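Local coordinates for lysosome-associated membrane glycoprotein 3 (Homo sapiens, PDB 4AKM) that takes part in fusion of lysosomes with autophagosomes and in the unfolded protein response, as a lysosomal membrane glycoprotein represented here by its membrane-proximal luminal domain, at residues A[75-87]-A[100-114]. Numbering follows the deposited sequence.
Sequences KDEESYYISEVGA and GIKHAVVMFQTAVGH
Strands 80-90 and 97-110 form an antiparallel beta hairpin at one edge of a five-stranded sheet in the beta-prism luminal domain. Strand 97-110 is the outermost strand on this side, and its pairing with 80-90 is interrupted. At one end, Val-85 and Lys-102 exchange two backbone hydrogen bonds, as do Ala-87 and Gly-100. In the middle, Ile-82 N donates to Met-107 O at 2.7 Å, while the return bond is weak. A beta bulge shifts the register between the Ile-82/Met-107 and Tyr-80/Thr-110 pairs, and the latter again hydrogen-bonds in both directions.

The Tyr-80 side chain runs alongside Thr-110, whose CB sits over one face of the ring in a CH-pi contact, 4.3 Å from the centroid. With CG of Tyr-80 between its backbone N and carbonyl carbon (chi1 61°), the ring lies beside Thr-110 and its hydroxyl arrives at the turn 111-114. There Tyr-80 OH donates to His-114 O at 2.6 Å, from above the carbonyl plane. Val-106 CG2 lies over one face of the Tyr-81 ring, near the rim, 4.1 Å from Tyr-81 CE2. Beside it, extended Gln-109 donates NE2 to Ser-79 OG at 3.2 Å. On the face that carries Tyr-80 and Thr-110, Ile-82 CD1 meets Phe-108 CD2 at 3.9 Å, and Phe-108 also stacks on Phe-116. The buried Tyr-80 phenol, by its hydrogen bond to His-114 O, links the turn to the hairpin where strand pairing has ended.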
ATOM      1  N   LYS A  75       2.744  14.749  -0.922  1.00 75.69           N
ATOM      2  CA  LYS A  75       1.852  15.798  -0.422  1.00 82.81           C
ATOM      3  C   LYS A  75       1.870  17.016  -1.347  1.00 86.75           C
ATOM      4  O   LYS A  75       2.932  17.553  -1.669  1.00 83.83           O
ATOM      5  CB  LYS A  75       2.168  16.187   1.030  1.00 81.26           C
ATOM      6  CG  LYS A  75       3.525  16.835   1.265  1.00 81.46           C
ATOM      7  CD  LYS A  75       3.655  17.317   2.712  1.00 88.09           C
ATOM      8  CE  LYS A  75       2.579  18.340   3.065  1.00 87.96           C
ATOM      9  NZ  LYS A  75       2.668  18.790   4.488  1.00 80.19           N
ATOM     10  N   ASP A  76       0.690  17.429  -1.796  1.00 89.17           N
ATOM     11  CA  ASP A  76       0.592  18.569  -2.694  1.00 99.01           C
ATOM     12  C   ASP A  76       0.485  19.843  -1.874  1.00102.74           C
ATOM     13  O   ASP A  76       0.909  20.913  -2.314  1.00109.94           O
ATOM     14  CB  ASP A  76      -0.605  18.433  -3.639  1.00 93.69           C
ATOM     15  CG  ASP A  76      -0.258  18.814  -5.068  1.00100.66           C
ATOM     16  OD1 ASP A  76       0.702  19.590  -5.265  1.00104.18           O
ATOM     17  OD2 ASP A  76      -0.938  18.327  -5.996  1.00 96.67           O
ATOM     18  N   GLU A  77      -0.072  19.701  -0.674  1.00 99.97           N
ATOM     19  CA  GLU A  77      -0.247  20.808   0.267  1.00105.45           C
ATOM     20  C   GLU A  77      -1.213  21.887  -0.244  1.00107.73           C
ATOM     21  O   GLU A  77      -0.913  22.609  -1.197  1.00111.63           O
ATOM     22  CB  GLU A  77       1.106  21.402   0.692  1.00108.11           C
ATOM     23  CG  GLU A  77       1.009  22.692   1.497  1.00114.20           C
ATOM     24  CD  GLU A  77       0.063  22.592   2.686  1.00121.01           C
ATOM     25  OE1 GLU A  77       0.321  21.768   3.591  1.00117.86           O
ATOM     26  OE2 GLU A  77      -0.943  23.338   2.718  1.00119.30           O
ATOM     27  N   GLU A  78      -2.386  21.975   0.383  1.00110.10           N
ATOM     28  CA  GLU A  78      -2.795  21.019   1.412  1.00106.95           C
ATOM     29  C   GLU A  78      -3.283  19.723   0.766  1.00103.63           C
ATOM     30  O   GLU A  78      -3.593  19.710  -0.428  1.00105.28           O
ATOM     31  CB  GLU A  78      -3.849  21.626   2.350  1.00104.23           C
ATOM     32  CG  GLU A  78      -5.098  22.158   1.654  1.00107.88           C
ATOM     33  CD  GLU A  78      -5.949  23.041   2.561  1.00113.35           C
ATOM     34  OE1 GLU A  78      -5.391  23.663   3.491  1.00110.29           O
ATOM     35  OE2 GLU A  78      -7.177  23.119   2.338  1.00109.41           O
ATOM     36  N   SER A  79      -3.309  18.656   1.569  1.00 95.58           N
ATOM     37  CA  SER A  79      -3.607  17.271   1.154  1.00 91.09           C
ATOM     38  C   SER A  79      -2.393  16.449   0.708  1.00 84.92           C
ATOM     39  O   SER A  79      -1.436  16.968   0.130  1.00 86.56           O
ATOM     40  CB  SER A  79      -4.726  17.170   0.103  1.00 91.77           C
ATOM     41  OG  SER A  79      -4.237  17.481  -1.195  1.00 88.75           O
ATOM     42  N   TYR A  80      -2.465  15.153   0.997  1.00 80.73           N
ATOM     43  CA  TYR A  80      -1.473  14.176   0.571  1.00 74.58           C
ATOM     44  C   TYR A  80      -2.223  12.986  -0.016  1.00 66.83           C
ATOM     45  O   TYR A  80      -3.436  12.864   0.156  1.00 66.52           O
ATOM     46  CB  TYR A  80      -0.607  13.730   1.754  1.00 74.07           C
ATOM     47  CG  TYR A  80      -1.382  13.066   2.877  1.00 73.86           C
ATOM     48  CD1 TYR A  80      -2.023  13.823   3.849  1.00 76.94           C
ATOM     49  CD2 TYR A  80      -1.473  11.681   2.962  1.00 72.15           C
ATOM     50  CE1 TYR A  80      -2.733  13.218   4.876  1.00 77.28           C
ATOM     51  CE2 TYR A  80      -2.180  11.071   3.984  1.00 71.58           C
ATOM     52  CZ  TYR A  80      -2.806  11.843   4.938  1.00 73.98           C
ATOM     53  OH  TYR A  80      -3.508  11.239   5.955  1.00 73.08           O
ATOM     54  N   TYR A  81      -1.503  12.104  -0.696  1.00 65.04           N
ATOM     55  CA  TYR A  81      -2.125  10.968  -1.365  1.00 62.67           C
ATOM     56  C   TYR A  81      -1.067   9.931  -1.692  1.00 58.42           C
ATOM     57  O   TYR A  81       0.129  10.220  -1.630  1.00 59.11           O
ATOM     58  CB  TYR A  81      -2.830  11.425  -2.650  1.00 60.26           C
ATOM     59  CG  TYR A  81      -1.963  12.275  -3.554  1.00 62.71           C
ATOM     60  CD1 TYR A  81      -1.898  13.655  -3.395  1.00 66.70           C
ATOM     61  CD2 TYR A  81      -1.201  11.698  -4.559  1.00 63.30           C
ATOM     62  CE1 TYR A  81      -1.097  14.433  -4.213  1.00 72.78           C
ATOM     63  CE2 TYR A  81      -0.398  12.466  -5.383  1.00 62.98           C
ATOM     64  CZ  TYR A  81      -0.349  13.832  -5.208  1.00 72.82           C
ATOM     65  OH  TYR A  81       0.451  14.592  -6.033  1.00 70.39           O
ATOM     66  N   ILE A  82      -1.500   8.719  -2.021  1.00 54.21           N
ATOM     67  CA  ILE A  82      -0.580   7.732  -2.567  1.00 56.53           C
ATOM     68  C   ILE A  82      -0.344   8.095  -4.024  1.00 54.02           C
ATOM     69  O   ILE A  82      -1.285   8.140  -4.812  1.00 56.40           O
ATOM     70  CB  ILE A  82      -1.141   6.300  -2.484  1.00 56.60           C
ATOM     71  CG1 ILE A  82      -1.121   5.792  -1.043  1.00 50.08           C
ATOM     72  CG2 ILE A  82      -0.340   5.361  -3.374  1.00 54.68           C
ATOM     73  CD1 ILE A  82      -1.998   4.577  -0.811  1.00 44.02           C
ATOM     74  N   SER A  83       0.906   8.371  -4.376  1.00 52.25           N
ATOM     75  CA  SER A  83       1.236   8.792  -5.731  1.00 52.23           C
ATOM     76  C   SER A  83       1.830   7.668  -6.577  1.00 55.61           C
ATOM     77  O   SER A  83       1.905   7.782  -7.801  1.00 56.14           O
ATOM     78  CB  SER A  83       2.187   9.988  -5.711  1.00 53.29           C
ATOM     79  OG  SER A  83       3.448   9.622  -5.186  1.00 55.31           O
ATOM     80  N   GLU A  84       2.260   6.582  -5.939  1.00 53.63           N
ATOM     81  CA  GLU A  84       2.790   5.464  -6.726  1.00 54.68           C
ATOM     82  C   GLU A  84       2.596   4.109  -6.052  1.00 50.42           C
ATOM     83  O   GLU A  84       2.685   4.000  -4.832  1.00 48.42           O
ATOM     84  CB  GLU A  84       4.273   5.690  -7.056  1.00 58.25           C
ATOM     85  CG  GLU A  84       4.927   4.550  -7.830  1.00 58.05           C
ATOM     86  CD  GLU A  84       6.239   4.954  -8.474  1.00 61.61           C
ATOM     87  OE1 GLU A  84       6.228   5.913  -9.275  1.00 60.85           O
ATOM     88  OE2 GLU A  84       7.277   4.314  -8.185  1.00 57.59           O
ATOM     89  N   VAL A  85       2.307   3.072  -6.836  1.00 48.25           N
ATOM     90  CA  VAL A  85       2.259   1.730  -6.247  1.00 44.42           C
ATOM     91  C   VAL A  85       3.034   0.707  -7.056  1.00 43.22           C
ATOM     92  O   VAL A  85       2.794   0.529  -8.240  1.00 42.78           O
ATOM     93  CB  VAL A  85       0.830   1.199  -6.045  1.00 42.06           C
ATOM     94  CG1 VAL A  85       0.875  -0.092  -5.237  1.00 35.40           C
ATOM     95  CG2 VAL A  85      -0.038   2.231  -5.347  1.00 45.23           C
ATOM     96  N   GLY A  86       3.962   0.025  -6.401  1.00 37.29           N
ATOM     97  CA  GLY A  86       4.730  -0.997  -7.068  1.00 35.60           C
ATOM     98  C   GLY A  86       4.593  -2.303  -6.331  1.00 36.08           C
ATOM     99  O   GLY A  86       4.405  -2.321  -5.126  1.00 30.49           O
ATOM    100  N   ALA A  87       4.669  -3.405  -7.063  1.00 40.06           N
ATOM    101  CA  ALA A  87       4.689  -4.708  -6.425  1.00 36.31           C
ATOM    102  C   ALA A  87       5.534  -5.707  -7.195  1.00 36.40           C
ATOM    103  O   ALA A  87       5.757  -5.577  -8.411  1.00 36.53           O
ATOM    104  CB  ALA A  87       3.289  -5.240  -6.217  1.00 34.22           C
ATOM    105  N   GLY A 100       4.822  -4.980 -11.232  1.00 42.23           N
ATOM    106  CA  GLY A 100       4.199  -3.860 -11.903  1.00 42.49           C
ATOM    107  C   GLY A 100       4.173  -2.606 -11.070  1.00 45.69           C
ATOM    108  O   GLY A 100       4.198  -2.662  -9.838  1.00 42.19           O
ATOM    109  N   ILE A 101       4.125  -1.467 -11.752  1.00 44.87           N
ATOM    110  CA  ILE A 101       4.104  -0.179 -11.083  1.00 45.67           C
ATOM    111  C   ILE A 101       3.095   0.733 -11.746  1.00 47.58           C
ATOM    112  O   ILE A 101       3.051   0.845 -12.969  1.00 52.88           O
ATOM    113  CB  ILE A 101       5.489   0.519 -11.114  1.00 48.89           C
ATOM    114  CG1 ILE A 101       6.569  -0.363 -10.482  1.00 45.06           C
ATOM    115  CG2 ILE A 101       5.430   1.874 -10.413  1.00 46.36           C
ATOM    116  CD1 ILE A 101       7.827   0.389 -10.094  1.00 45.51           C
ATOM    117  N   LYS A 102       2.268   1.363 -10.926  1.00 49.01           N
ATOM    118  CA  LYS A 102       1.418   2.451 -11.364  1.00 51.61           C
ATOM    119  C   LYS A 102       2.067   3.738 -10.897  1.00 58.22           C
ATOM    120  O   LYS A 102       2.272   3.953  -9.687  1.00 54.54           O
ATOM    121  CB  LYS A 102       0.018   2.304 -10.784  1.00 60.75           C
ATOM    122  CG  LYS A 102      -0.967   1.675 -11.743  1.00 59.74           C
ATOM    123  CD  LYS A 102      -1.571   2.733 -12.644  1.00 70.56           C
ATOM    124  CE  LYS A 102      -2.904   2.265 -13.208  1.00 79.16           C
ATOM    125  NZ  LYS A 102      -3.782   3.414 -13.566  1.00 72.09           N
ATOM    126  N   HIS A 103       2.389   4.587 -11.868  1.00 60.54           N
ATOM    127  CA  HIS A 103       3.289   5.704 -11.641  1.00 60.23           C
ATOM    128  C   HIS A 103       2.632   7.024 -11.271  1.00 69.12           C
ATOM    129  O   HIS A 103       3.113   7.730 -10.379  1.00 75.47           O
ATOM    130  CB  HIS A 103       4.196   5.892 -12.854  1.00 61.20           C
ATOM    131  CG  HIS A 103       5.334   4.927 -12.900  1.00 58.85           C
ATOM    132  ND1 HIS A 103       5.273   3.735 -13.587  1.00 60.76           N
ATOM    133  CD2 HIS A 103       6.559   4.968 -12.323  1.00 55.47           C
ATOM    134  CE1 HIS A 103       6.417   3.088 -13.444  1.00 59.68           C
ATOM    135  NE2 HIS A 103       7.212   3.815 -12.679  1.00 57.07           N
ATOM    136  N   ALA A 104       1.552   7.372 -11.955  1.00 65.80           N
ATOM    137  CA  ALA A 104       0.997   8.713 -11.806  1.00 70.34           C
ATOM    138  C   ALA A 104      -0.445   8.663 -11.359  1.00 74.49           C
ATOM    139  O   ALA A 104      -1.350   8.985 -12.129  1.00 78.66           O
ATOM    140  CB  ALA A 104       1.117   9.485 -13.113  1.00 76.80           C
ATOM    141  N   VAL A 105      -0.658   8.268 -10.110  1.00 74.39           N
ATOM    142  CA  VAL A 105      -2.013   8.082  -9.607  1.00 70.72           C
ATOM    143  C   VAL A 105      -2.308   8.991  -8.425  1.00 68.38           C
ATOM    144  O   VAL A 105      -1.407   9.372  -7.677  1.00 69.41           O
ATOM    145  CB  VAL A 105      -2.262   6.617  -9.197  1.00 68.62           C
ATOM    146  CG1 VAL A 105      -2.111   5.699 -10.401  1.00 72.13           C
ATOM    147  CG2 VAL A 105      -1.307   6.204  -8.086  1.00 58.41           C
ATOM    148  N   VAL A 106      -3.574   9.354  -8.275  1.00 65.07           N
ATOM    149  CA  VAL A 106      -4.015  10.066  -7.089  1.00 64.85           C
ATOM    150  C   VAL A 106      -4.942   9.142  -6.312  1.00 65.97           C
ATOM    151  O   VAL A 106      -6.066   8.860  -6.738  1.00 62.36           O
ATOM    152  CB  VAL A 106      -4.711  11.389  -7.440  1.00 67.82           C
ATOM    153  CG1 VAL A 106      -5.520  11.894  -6.258  1.00 74.37           C
ATOM    154  CG2 VAL A 106      -3.679  12.422  -7.861  1.00 63.53           C
ATOM    155  N   MET A 107      -4.455   8.665  -5.172  1.00 61.06           N
ATOM    156  CA  MET A 107      -5.120   7.580  -4.472  1.00 57.85           C
ATOM    157  C   MET A 107      -5.168   7.806  -2.968  1.00 56.79           C
ATOM    158  O   MET A 107      -4.158   8.135  -2.344  1.00 59.37           O
ATOM    159  CB  MET A 107      -4.424   6.256  -4.786  1.00 56.01           C
ATOM    160  CG  MET A 107      -5.197   5.043  -4.331  1.00 61.51           C
ATOM    161  SD  MET A 107      -4.391   3.502  -4.773  1.00 67.29           S
ATOM    162  CE  MET A 107      -5.717   2.342  -4.451  1.00 64.40           C
ATOM    163  N   PHE A 108      -6.355   7.615  -2.405  1.00 55.95           N
ATOM    164  CA  PHE A 108      -6.609   7.837  -0.985  1.00 63.23           C
ATOM    165  C   PHE A 108      -6.243   9.260  -0.604  1.00 61.75           C
ATOM    166  O   PHE A 108      -5.683   9.492   0.464  1.00 62.66           O
ATOM    167  CB  PHE A 108      -5.822   6.863  -0.097  1.00 60.95           C
ATOM    168  CG  PHE A 108      -6.193   5.415  -0.274  1.00 59.28           C
ATOM    169  CD1 PHE A 108      -7.110   5.013  -1.234  1.00 62.39           C
ATOM    170  CD2 PHE A 108      -5.629   4.454   0.545  1.00 55.39           C
ATOM    171  CE1 PHE A 108      -7.438   3.680  -1.383  1.00 60.25           C
ATOM    172  CE2 PHE A 108      -5.954   3.122   0.404  1.00 52.42           C
ATOM    173  CZ  PHE A 108      -6.861   2.733  -0.561  1.00 57.95           C
ATOM    174  N   GLN A 109      -6.541  10.211  -1.482  1.00 65.28           N
ATOM    175  CA  GLN A 109      -6.194  11.605  -1.219  1.00 70.34           C
ATOM    176  C   GLN A 109      -6.922  12.136   0.019  1.00 70.29           C
ATOM    177  O   GLN A 109      -8.140  11.994   0.144  1.00 63.86           O
ATOM    178  CB  GLN A 109      -6.485  12.482  -2.437  1.00 69.23           C
ATOM    179  CG  GLN A 109      -5.904  13.888  -2.330  1.00 72.68           C
ATOM    180  CD  GLN A 109      -6.248  14.757  -3.525  1.00 79.78           C
ATOM    181  OE1 GLN A 109      -7.093  14.397  -4.347  1.00 79.48           O
ATOM    182  NE2 GLN A 109      -5.594  15.909  -3.628  1.00 80.56           N
ATOM    183  N   THR A 110      -6.164  12.750   0.925  1.00 68.02           N
ATOM    184  CA  THR A 110      -6.683  13.166   2.223  1.00 73.86           C
ATOM    185  C   THR A 110      -6.087  14.502   2.640  1.00 78.80           C
ATOM    186  O   THR A 110      -4.895  14.736   2.435  1.00 75.28           O
ATOM    187  CB  THR A 110      -6.320  12.136   3.310  1.00 74.73           C
ATOM    188  OG1 THR A 110      -6.767  10.837   2.908  1.00 73.60           O
ATOM    189  CG2 THR A 110      -6.956  12.501   4.646  1.00 77.13           C
ATOM    190  N   ALA A 111      -6.914  15.366   3.231  1.00 78.96           N
ATOM    191  CA  ALA A 111      -6.453  16.653   3.749  1.00 82.05           C
ATOM    192  C   ALA A 111      -5.311  16.451   4.740  1.00 77.55           C
ATOM    193  O   ALA A 111      -5.380  15.575   5.602  1.00 77.89           O
ATOM    194  CB  ALA A 111      -7.601  17.401   4.407  1.00 76.76           C
ATOM    195  N   VAL A 112      -4.259  17.253   4.606  1.00 74.82           N
ATOM    196  CA  VAL A 112      -3.062  17.084   5.426  1.00 79.50           C
ATOM    197  C   VAL A 112      -3.374  17.263   6.915  1.00 81.26           C
ATOM    198  O   VAL A 112      -4.127  18.158   7.299  1.00 79.66           O
ATOM    199  CB  VAL A 112      -1.912  18.019   4.961  1.00 80.70           C
ATOM    200  CG1 VAL A 112      -2.360  19.472   4.959  1.00 90.08           C
ATOM    201  CG2 VAL A 112      -0.670  17.828   5.822  1.00 87.21           C
ATOM    202  N   GLY A 113      -2.809  16.391   7.746  1.00 80.12           N
ATOM    203  CA  GLY A 113      -3.080  16.408   9.174  1.00 82.62           C
ATOM    204  C   GLY A 113      -4.217  15.480   9.559  1.00 82.19           C
ATOM    205  O   GLY A 113      -4.399  15.154  10.733  1.00 79.92           O
ATOM    206  N   HIS A 114      -4.994  15.062   8.564  1.00 81.04           N
ATOM    207  CA  HIS A 114      -6.055  14.085   8.775  1.00 82.29           C
ATOM    208  C   HIS A 114      -5.549  12.673   8.485  1.00 80.41           C
ATOM    209  O   HIS A 114      -4.404  12.483   8.081  1.00 73.33           O
ATOM    210  CB  HIS A 114      -7.262  14.394   7.884  1.00 83.89           C
ATOM    211  CG  HIS A 114      -7.993  15.645   8.262  1.00 88.83           C
ATOM    212  ND1 HIS A 114      -9.288  15.898   7.862  1.00 92.06           N
ATOM    213  CD2 HIS A 114      -7.612  16.715   8.999  1.00 88.88           C
ATOM    214  CE1 HIS A 114      -9.675  17.068   8.339  1.00 93.59           C
ATOM    215  NE2 HIS A 114      -8.675  17.584   9.033  1.00 92.58           N
TER